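Local coordinates for putative CRISPR-associated endoribonuclease-like protein Cas6 (Pyrococcus furiosus, PDB 3UFC) that binds CRISPR RNA and, as a paralogue within the Cas6 family, probably serves the CRISPR-based antiviral defence of its archaeal host, at residues A[186-191]-A[208-213]; A[151-156]-A[203-208]; A[3-8]-A[112-117]. All coordinates share one frame; numbering follows the deposited sequence.

Interaction 1 of 3, residues A[186-191]-A[208-213]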
loop_
_atom_site.group_PDB
_atom_site.type_symbol
_atom_site.label_atom_id
_atom_site.label_comp_id
_atom_site.label_asym_id
_atom_site.label_seq_id
_atom_site.Cartn_x
_atom_site.Cartn_y
_atom_site.Cartn_z
ATOM N N GLU A 186 7.033 -17.780 4.135
ATOM C CA GLU A 186 8.441 -18.111 4.043
ATOM C C GLU A 186 9.080 -17.035 3.181
ATOM O O GLU A 186 8.681 -16.810 2.037
ATOM C CB GLU A 186 8.659 -19.514 3.460
ATOM C CG GLU A 186 8.311 -19.712 2.006
ATOM C CD GLU A 186 8.642 -21.123 1.536
ATOM O OE1 GLU A 186 9.815 -21.532 1.658
ATOM O OE2 GLU A 186 7.733 -21.824 1.046
ATOM N N LEU A 187 10.054 -16.345 3.763
ATOM C CA LEU A 187 10.756 -15.265 3.086
ATOM C C LEU A 187 11.583 -15.751 1.907
ATOM O O LEU A 187 12.325 -16.723 2.020
ATOM C CB LEU A 187 11.685 -14.552 4.064
ATOM C CG LEU A 187 11.461 -13.073 4.368
ATOM C CD1 LEU A 187 12.742 -12.533 4.978
ATOM C CD2 LEU A 187 11.109 -12.292 3.110
ATOM N N ILE A 188 11.456 -15.063 0.779
ATOM C CA ILE A 188 12.220 -15.405 -0.410
ATOM C C ILE A 188 13.243 -14.299 -0.672
ATOM O O ILE A 188 14.415 -14.580 -0.910
ATOM C CB ILE A 188 11.301 -15.572 -1.633
ATOM C CG1 ILE A 188 10.355 -16.757 -1.406
ATOM C CG2 ILE A 188 12.136 -15.783 -2.888
ATOM C CD1 ILE A 188 9.361 -16.973 -2.525
ATOM N N LYS A 189 12.794 -13.047 -0.618
ATOM C CA LYS A 189 13.667 -11.890 -0.827
ATOM C C LYS A 189 13.295 -10.828 0.205
ATOM O O LYS A 189 12.135 -10.725 0.600
ATOM C CB LYS A 189 13.486 -11.314 -2.235
ATOM C CG LYS A 189 13.804 -12.276 -3.372
ATOM C CD LYS A 189 13.556 -11.613 -4.723
ATOM C CE LYS A 189 13.753 -12.584 -5.879
ATOM N NZ LYS A 189 15.143 -13.120 -5.936
ATOM N N PHE A 190 14.270 -10.031 0.633
ATOM C CA PHE A 190 14.006 -9.007 1.635
ATOM C C PHE A 190 14.975 -7.830 1.647
ATOM O O PHE A 190 16.178 -7.995 1.451
ATOM C CB PHE A 190 14.006 -9.645 3.029
ATOM C CG PHE A 190 14.082 -8.648 4.155
ATOM C CD1 PHE A 190 12.963 -7.919 4.536
ATOM C CD2 PHE A 190 15.287 -8.415 4.811
ATOM C CE1 PHE A 190 13.041 -6.974 5.554
ATOM C CE2 PHE A 190 15.379 -7.473 5.828
ATOM C CZ PHE A 190 14.253 -6.747 6.202
ATOM N N LYS A 191 14.429 -6.641 1.886
ATOM C CA LYS A 191 15.217 -5.421 2.001
ATOM C C LYS A 191 14.404 -4.442 2.845
ATOM O O LYS A 191 13.237 -4.166 2.544
ATOM C CB LYS A 191 15.532 -4.819 0.626
ATOM C CG LYS A 191 14.337 -4.268 -0.119
ATOM C CD LYS A 191 14.561 -2.814 -0.515
ATOM C CE LYS A 191 15.679 -2.658 -1.536
ATOM N NZ LYS A 191 17.007 -3.057 -1.001
ATOM N N VAL A 208 9.487 -10.485 -1.016
ATOM C CA VAL A 208 8.854 -11.499 -1.838
ATOM C C VAL A 208 8.733 -12.643 -0.842
ATOM O O VAL A 208 9.713 -13.003 -0.183
ATOM C CB VAL A 208 9.740 -11.930 -3.030
ATOM C CG1 VAL A 208 9.097 -13.111 -3.749
ATOM C CG2 VAL A 208 9.920 -10.763 -3.991
ATOM N N PHE A 209 7.535 -13.186 -0.693
ATOM C CA PHE A 209 7.338 -14.271 0.251
ATOM C C PHE A 209 6.278 -15.231 -0.223
ATOM O O PHE A 209 5.364 -14.853 -0.954
ATOM C CB PHE A 209 6.935 -13.733 1.633
ATOM C CG PHE A 209 5.635 -12.960 1.642
ATOM C CD1 PHE A 209 5.580 -11.648 1.169
ATOM C CD2 PHE A 209 4.471 -13.536 2.144
ATOM C CE1 PHE A 209 4.384 -10.925 1.200
ATOM C CE2 PHE A 209 3.274 -12.821 2.179
ATOM C CZ PHE A 209 3.235 -11.507 1.703
ATOM N N ARG A 210 6.409 -16.486 0.191
ATOM C CA ARG A 210 5.426 -17.493 -0.168
ATOM C C ARG A 210 4.475 -17.572 1.022
ATOM O O ARG A 210 4.907 -17.709 2.166
ATOM C CB ARG A 210 6.102 -18.850 -0.422
ATOM C CG ARG A 210 5.131 -19.934 -0.872
ATOM C CD ARG A 210 5.822 -21.250 -1.245
ATOM N NE ARG A 210 6.558 -21.177 -2.505
ATOM C CZ ARG A 210 7.869 -20.987 -2.601
ATOM N NH1 ARG A 210 8.605 -20.847 -1.507
ATOM N NH2 ARG A 210 8.446 -20.941 -3.793
ATOM N N TYR A 211 3.182 -17.456 0.744
ATOM C CA TYR A 211 2.137 -17.502 1.765
ATOM C C TYR A 211 1.469 -18.876 1.773
ATOM O O TYR A 211 1.128 -19.399 0.712
ATOM C CB TYR A 211 1.086 -16.426 1.448
ATOM C CG TYR A 211 -0.158 -16.435 2.320
ATOM C CD1 TYR A 211 -0.331 -15.492 3.332
ATOM C CD2 TYR A 211 -1.181 -17.357 2.101
ATOM C CE1 TYR A 211 -1.496 -15.459 4.101
ATOM C CE2 TYR A 211 -2.349 -17.336 2.865
ATOM C CZ TYR A 211 -2.500 -16.384 3.861
ATOM O OH TYR A 211 -3.663 -16.344 4.594
ATOM N N TYR A 212 1.281 -19.448 2.963
ATOM C CA TYR A 212 0.624 -20.753 3.118
ATOM C C TYR A 212 -0.546 -20.636 4.086
ATOM O O TYR A 212 -0.368 -20.186 5.217
ATOM C CB TYR A 212 1.562 -21.808 3.720
ATOM C CG TYR A 212 2.738 -22.228 2.875
ATOM C CD1 TYR A 212 3.903 -21.471 2.842
ATOM C CD2 TYR A 212 2.694 -23.411 2.131
ATOM C CE1 TYR A 212 5.001 -21.877 2.096
ATOM C CE2 TYR A 212 3.787 -23.827 1.378
ATOM C CZ TYR A 212 4.936 -23.055 1.366
ATOM O OH TYR A 212 6.020 -23.458 0.623
ATOM N N GLY A 213 -1.737 -21.049 3.670
ATOM C CA GLY A 213 -2.844 -20.988 4.607
ATOM C C GLY A 213 -4.182 -20.442 4.166
ATOM O O GLY A 213 -4.613 -20.629 3.031
#
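V208 O accepts two neighbouring backbone N-H groups, I188 N at 2.9 Å and K189 N at 3.1 Å, both arriving from the same face of its carbonyl plane. V208 N is bonded in turn to K189 O. The two methyls of V208 divide between the same partners: CG1 packs 3.9 Å from I188 CB, while CG2 lies alongside the aliphatic chain of K189. At the other end, E186 OE2 makes a salt bridge of 2.9 Å to R210 NH1. The nitrogen stands above the carboxylate plane, 85° out of it, and the carboxylate and guanidinium planes are 70° apart. E186 reaches it because chi1 of 69° sets CG between the backbone N and the carbonyl carbon, from where the extended chain runs beside R210. I188 CD1 lies over one guanidinium face, 4.1 Å from R210 NH1. Two residues opposite one make a classic beta bulge in the antiparallel hairpin of strands 183-197 and 200-213, the second and third strands of a ferredoxin-like domain. Before the bulge, the register is held by E186 N to R210 O and R210 N to E186 O, both 2.9 Å. L187 and F209 form the non-hydrogen-bonded pair between. Farther out, strand 125-130 flanks 208-213: F209 bonds to F128 and Y211 to N126 through their backbones, and L187 rests on P153.

Interaction 2 of 3, residues A[151-156]-A[203-208]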
loop_
_atom_site.group_PDB
_atom_site.type_symbol
_atom_site.label_atom_id
_atom_site.label_comp_id
_atom_site.label_asym_id
_atom_site.label_seq_id
_atom_site.Cartn_x
_atom_site.Cartn_y
_atom_site.Cartn_z
ATOM N N LEU A 151 8.606 -4.048 13.031
ATOM C CA LEU A 151 9.219 -5.364 12.902
ATOM C C LEU A 151 9.497 -5.749 11.453
ATOM O O LEU A 151 8.904 -5.195 10.527
ATOM C CB LEU A 151 8.306 -6.415 13.537
ATOM C CG LEU A 151 7.969 -6.193 15.017
ATOM C CD1 LEU A 151 6.847 -7.128 15.436
ATOM C CD2 LEU A 151 9.220 -6.421 15.873
ATOM N N TYR A 152 10.405 -6.709 11.283
ATOM C CA TYR A 152 10.800 -7.228 9.976
ATOM C C TYR A 152 10.608 -8.743 10.015
ATOM O O TYR A 152 10.536 -9.332 11.092
ATOM C CB TYR A 152 12.266 -6.909 9.701
ATOM C CG TYR A 152 12.606 -5.444 9.825
ATOM C CD1 TYR A 152 12.250 -4.538 8.830
ATOM C CD2 TYR A 152 13.288 -4.961 10.943
ATOM C CE1 TYR A 152 12.569 -3.188 8.938
ATOM C CE2 TYR A 152 13.609 -3.611 11.065
ATOM C CZ TYR A 152 13.249 -2.732 10.057
ATOM O OH TYR A 152 13.593 -1.407 10.154
ATOM N N PRO A 153 10.541 -9.396 8.841
ATOM C CA PRO A 153 10.352 -10.848 8.769
ATOM C C PRO A 153 11.319 -11.693 9.598
ATOM O O PRO A 153 10.985 -12.816 9.975
ATOM C CB PRO A 153 10.466 -11.136 7.273
ATOM C CG PRO A 153 9.941 -9.878 6.655
ATOM C CD PRO A 153 10.622 -8.819 7.487
ATOM N N HIS A 154 12.509 -11.171 9.886
ATOM C CA HIS A 154 13.467 -11.942 10.678
ATOM C C HIS A 154 13.235 -11.822 12.182
ATOM O O HIS A 154 13.907 -12.485 12.969
ATOM C CB HIS A 154 14.915 -11.549 10.342
ATOM C CG HIS A 154 15.232 -10.104 10.574
ATOM N ND1 HIS A 154 15.178 -9.160 9.572
ATOM C CD2 HIS A 154 15.628 -9.447 11.690
ATOM C CE1 HIS A 154 15.529 -7.983 10.059
ATOM N NE2 HIS A 154 15.807 -8.129 11.342
ATOM N N ASP A 155 12.279 -10.985 12.577
ATOM C CA ASP A 155 11.949 -10.798 13.988
ATOM C C ASP A 155 11.023 -11.914 14.469
ATOM O O ASP A 155 10.060 -12.272 13.788
ATOM C CB ASP A 155 11.264 -9.444 14.195
ATOM C CG ASP A 155 12.234 -8.285 14.139
ATOM O OD1 ASP A 155 11.919 -7.261 13.494
ATOM O OD2 ASP A 155 13.313 -8.390 14.756
ATOM N N GLU A 156 11.313 -12.460 15.649
ATOM C CA GLU A 156 10.508 -13.543 16.214
ATOM C C GLU A 156 9.017 -13.224 16.310
ATOM O O GLU A 156 8.180 -14.097 16.096
ATOM C CB GLU A 156 11.012 -13.913 17.613
ATOM C CG GLU A 156 12.419 -14.472 17.658
ATOM C CD GLU A 156 12.772 -15.004 19.035
ATOM O OE1 GLU A 156 12.650 -14.240 20.020
ATOM O OE2 GLU A 156 13.169 -16.185 19.134
ATOM N N ARG A 203 9.016 2.176 9.355
ATOM C CA ARG A 203 9.929 1.201 8.784
ATOM C C ARG A 203 9.157 -0.039 8.376
ATOM O O ARG A 203 8.317 -0.535 9.125
ATOM C CB ARG A 203 11.020 0.839 9.795
ATOM C CG ARG A 203 12.051 1.941 9.995
ATOM C CD ARG A 203 12.899 1.673 11.228
ATOM N NE ARG A 203 12.643 2.677 12.255
ATOM C CZ ARG A 203 13.096 3.924 12.204
ATOM N NH1 ARG A 203 13.836 4.316 11.179
ATOM N NH2 ARG A 203 12.789 4.784 13.163
ATOM N N GLY A 204 9.440 -0.525 7.174
ATOM C CA GLY A 204 8.752 -1.700 6.675
ATOM C C GLY A 204 9.658 -2.586 5.844
ATOM O O GLY A 204 10.875 -2.374 5.772
ATOM N N SER A 205 9.059 -3.570 5.190
ATOM C CA SER A 205 9.823 -4.503 4.393
ATOM C C SER A 205 9.357 -4.621 2.949
ATOM O O SER A 205 8.171 -4.823 2.681
ATOM C CB SER A 205 9.757 -5.893 5.032
ATOM O OG SER A 205 10.107 -5.854 6.406
ATOM N N LEU A 206 10.293 -4.463 2.021
ATOM C CA LEU A 206 9.985 -4.672 0.616
ATOM C C LEU A 206 10.321 -6.158 0.597
ATOM O O LEU A 206 11.395 -6.554 1.050
ATOM C CB LEU A 206 10.930 -3.864 -0.279
ATOM C CG LEU A 206 10.533 -2.386 -0.399
ATOM C CD1 LEU A 206 11.560 -1.616 -1.227
ATOM C CD2 LEU A 206 9.156 -2.289 -1.048
ATOM N N MET A 207 9.416 -6.996 0.118
ATOM C CA MET A 207 9.707 -8.418 0.167
ATOM C C MET A 207 8.929 -9.304 -0.785
ATOM O O MET A 207 7.878 -8.933 -1.303
ATOM C CB MET A 207 9.473 -8.915 1.606
ATOM C CG MET A 207 8.055 -8.624 2.141
ATOM S SD MET A 207 7.793 -8.837 3.957
ATOM C CE MET A 207 7.486 -10.590 4.064
ATOM N N VAL A 208 9.487 -10.485 -1.016
ATOM C CA VAL A 208 8.854 -11.499 -1.838
ATOM C C VAL A 208 8.733 -12.643 -0.842
ATOM O O VAL A 208 9.713 -13.003 -0.183
ATOM C CB VAL A 208 9.740 -11.930 -3.030
ATOM C CG1 VAL A 208 9.097 -13.111 -3.749
ATOM C CG2 VAL A 208 9.920 -10.763 -3.991
HETATM O O HOH W 1 7.344 -2.903 10.021
HETATM O O HOH W 2 7.918 -5.476 7.892
#
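L151 O is held by two waters, each 2.8 Å from it, that tie the loop to strand 200-213. One water continues to R203 O at 2.7 Å, and the other to S205 OG, also at 2.7 Å. The carbonyl itself lies too far from the serine for a direct bond, so one water joins backbone to backbone and the other backbone to side chain. Beyond them the side chains close in. The Y152 ring meets the strand with its edge: S205 OG lies near the ring plane, 3.5 Å from CD1, and G204 O near it beside CE1. Farther along, the phenolic OH touches the aliphatic part of R203, coming 3.3 Å from its CD. P153 sets CD against S205 OG and CG against the thioether of M207, with CG 3.6 Å from SD. With chi1 at 56°, M207 CG sits between the backbone N and the carbonyl carbon, and a bend at chi3 leaves both SD and CE beside the proline. The loop, which leads from strand 145-151 into helix 158-174, keeps its own shape through a type I beta turn from Y152 to D155, closed by D155 N to Y152 O. D155 OD1 braces it further, accepting Y152 N at 2.7 Å on the anti side of the carboxylate. The L151 backbone pairs with V136, and F158 also packs on P153. With no direct hydrogen bond between the segments, the polar link across this contact runs through water, and the rest is van der Waals contact.

Interaction 3 of 3, residues A[3-8]-A[112-117]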
loop_
_atom_site.group_PDB
_atom_site.type_symbol
_atom_site.label_atom_id
_atom_site.label_comp_id
_atom_site.label_asym_id
_atom_site.label_seq_id
_atom_site.Cartn_x
_atom_site.Cartn_y
_atom_site.Cartn_z
ATOM N N MET A 3 -11.537 -4.305 -6.458
ATOM C CA MET A 3 -10.858 -4.028 -7.713
ATOM C C MET A 3 -9.447 -3.480 -7.508
ATOM O O MET A 3 -9.136 -2.862 -6.491
ATOM C CB MET A 3 -11.680 -3.035 -8.549
ATOM C CG MET A 3 -11.154 -2.814 -9.967
ATOM S SD MET A 3 -12.179 -1.681 -10.959
ATOM C CE MET A 3 -13.621 -2.703 -11.257
ATOM N N ARG A 4 -8.609 -3.717 -8.506
ATOM C CA ARG A 4 -7.225 -3.282 -8.521
ATOM C C ARG A 4 -7.045 -2.452 -9.792
ATOM O O ARG A 4 -7.430 -2.894 -10.879
ATOM C CB ARG A 4 -6.333 -4.524 -8.548
ATOM C CG ARG A 4 -4.876 -4.285 -8.795
ATOM C CD ARG A 4 -4.107 -5.584 -8.571
ATOM N NE ARG A 4 -4.133 -5.959 -7.161
ATOM C CZ ARG A 4 -3.050 -6.252 -6.451
ATOM N NH1 ARG A 4 -1.854 -6.222 -7.023
ATOM N NH2 ARG A 4 -3.165 -6.541 -5.164
ATOM N N ILE A 5 -6.487 -1.250 -9.660
ATOM C CA ILE A 5 -6.277 -0.393 -10.827
ATOM C C ILE A 5 -4.855 0.137 -10.952
ATOM O O ILE A 5 -4.086 0.153 -9.984
ATOM C CB ILE A 5 -7.226 0.834 -10.828
ATOM C CG1 ILE A 5 -6.930 1.726 -9.620
ATOM C CG2 ILE A 5 -8.680 0.376 -10.818
ATOM C CD1 ILE A 5 -7.731 3.018 -9.605
ATOM N N GLU A 6 -4.519 0.564 -12.164
ATOM C CA GLU A 6 -3.212 1.130 -12.453
ATOM C C GLU A 6 -3.441 2.530 -12.998
ATOM O O GLU A 6 -4.228 2.728 -13.928
ATOM C CB GLU A 6 -2.455 0.305 -13.495
ATOM C CG GLU A 6 -1.112 0.926 -13.882
ATOM C CD GLU A 6 -0.403 0.181 -15.000
ATOM O OE1 GLU A 6 0.709 0.600 -15.381
ATOM O OE2 GLU A 6 -0.950 -0.822 -15.499
ATOM N N ILE A 7 -2.766 3.498 -12.397
ATOM C CA ILE A 7 -2.879 4.882 -12.808
ATOM C C ILE A 7 -1.544 5.287 -13.416
ATOM O O ILE A 7 -0.503 5.197 -12.762
ATOM C CB ILE A 7 -3.197 5.777 -11.600
ATOM C CG1 ILE A 7 -4.535 5.344 -10.989
ATOM C CG2 ILE A 7 -3.240 7.245 -12.019
ATOM C CD1 ILE A 7 -4.891 6.058 -9.723
ATOM N N LYS A 8 -1.569 5.693 -14.681
ATOM C CA LYS A 8 -0.348 6.121 -15.353
ATOM C C LYS A 8 -0.204 7.606 -15.080
ATOM O O LYS A 8 -1.175 8.356 -15.166
ATOM C CB LYS A 8 -0.439 5.874 -16.867
ATOM C CG LYS A 8 -0.595 4.417 -17.255
ATOM C CD LYS A 8 0.593 3.577 -16.804
ATOM C CE LYS A 8 1.888 4.036 -17.461
ATOM N NZ LYS A 8 3.057 3.229 -17.017
ATOM N N ALA A 112 -2.388 10.192 -16.887
ATOM C CA ALA A 112 -2.433 9.895 -18.308
ATOM C C ALA A 112 -3.404 8.781 -18.668
ATOM O O ALA A 112 -3.885 8.715 -19.801
ATOM C CB ALA A 112 -1.038 9.538 -18.801
ATOM N N ASP A 113 -3.688 7.901 -17.713
ATOM C CA ASP A 113 -4.599 6.797 -17.977
ATOM C C ASP A 113 -4.913 6.029 -16.697
ATOM O O ASP A 113 -4.116 6.017 -15.756
ATOM C CB ASP A 113 -3.968 5.858 -19.013
ATOM C CG ASP A 113 -4.931 4.797 -19.514
ATOM O OD1 ASP A 113 -6.119 5.113 -19.733
ATOM O OD2 ASP A 113 -4.492 3.646 -19.707
ATOM N N ILE A 114 -6.090 5.415 -16.667
ATOM C CA ILE A 114 -6.528 4.612 -15.531
ATOM C C ILE A 114 -7.035 3.302 -16.122
ATOM O O ILE A 114 -7.976 3.299 -16.918
ATOM C CB ILE A 114 -7.681 5.281 -14.750
ATOM C CG1 ILE A 114 -7.225 6.627 -14.184
ATOM C CG2 ILE A 114 -8.140 4.364 -13.614
ATOM C CD1 ILE A 114 -8.323 7.391 -13.468
ATOM N N LYS A 115 -6.400 2.198 -15.741
ATOM C CA LYS A 115 -6.772 0.884 -16.248
ATOM C C LYS A 115 -7.057 -0.084 -15.108
ATOM O O LYS A 115 -6.364 -0.076 -14.093
ATOM C CB LYS A 115 -5.636 0.317 -17.101
ATOM C CG LYS A 115 -5.373 1.081 -18.387
ATOM C CD LYS A 115 -3.982 0.779 -18.943
ATOM C CE LYS A 115 -3.777 -0.710 -19.192
ATOM N NZ LYS A 115 -2.397 -0.997 -19.679
ATOM N N ALA A 116 -8.080 -0.913 -15.278
ATOM C CA ALA A 116 -8.415 -1.904 -14.267
ATOM C C ALA A 116 -7.532 -3.105 -14.565
ATOM O O ALA A 116 -7.400 -3.505 -15.721
ATOM C CB ALA A 116 -9.887 -2.288 -14.367
ATOM N N LEU A 117 -6.912 -3.671 -13.536
ATOM C CA LEU A 117 -6.048 -4.828 -13.731
ATOM C C LEU A 117 -6.823 -6.097 -13.432
ATOM O O LEU A 117 -7.816 -6.066 -12.709
ATOM C CB LEU A 117 -4.828 -4.751 -12.813
ATOM C CG LEU A 117 -3.887 -3.561 -13.010
ATOM C CD1 LEU A 117 -2.767 -3.637 -11.988
ATOM C CD2 LEU A 117 -3.323 -3.567 -14.429
HETATM O O HOH W 3 -9.002 -5.946 -10.457
#
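E6 bonds to K115 through both of its backbone polar groups: E6 N reaches K115 O at 2.7 Å, and K115 N reaches E6 O at 2.9 Å. At K8 the exchange slips by one: its N bonds to D113 O, but its O accepts A112 N, each at 2.8 Å. At the opposite end R4 O takes L117 N, also at 2.8 Å. Past that bond a water carries the pairing on, accepting from R4 N and donating to L117 O. I5 and I7 bond through their backbones to I81 and L79 of strand 77-83. Strand 3-11 is thus flanked by 107-116 and 77-83, the place of the first strand in a ferredoxin-like fold, where it lies between the fourth and the third. I5, I7 and I114 direct their side chains to the face covered by helix 86-98, with I5 CD1 meeting I114 CG2 at 4.2 Å. The opposite face carries R4, E6, K8, D113 and K115, with L117 and Y80 among them. There E6, its CG anti to the backbone N at chi1 176°, extends along the sheet face to S78, whose OG is hydrogen-bonded to OE1. K8 NZ forms a salt bridge with D76 and a hydrogen bond with S78, while its link to E6 OE1 is long. K115 NZ stays 4.4 Å from E6 OE2, beyond salt-bridge range. L117 spreads its methyls between two side chains, CD1 against R4 CG and CD2 near E6 OE2. The R4 guanidinium leaves the strand pair, donating from NH1 to V237 O and making a cation-pi contact with Y222.

Overall arrangement
Interactions 1 and 2 share strand 200-213, and V208 itself. The first joins it to its hairpin partner 183-197, while the second lays the loop after strand 145-151 over it. They touch directly, F190 packing on S205 and K191 O probably bonding to L206 N. Interaction 3 belongs to the N-terminal sheet, its centre about 26 and 28 Å from the other two centres. Interaction 2 is the most enclosed, with four of seven touching residues buried and none exposed; interactions 1 and 3 bury a minority. Both are antiparallel strand pairs, the former bulged and carrying a salt bridge, the latter backed by isoleucines and shifting by one at K8. Interaction 2 has no direct hydrogen bond and is bridged by two waters, one to a serine hydroxyl.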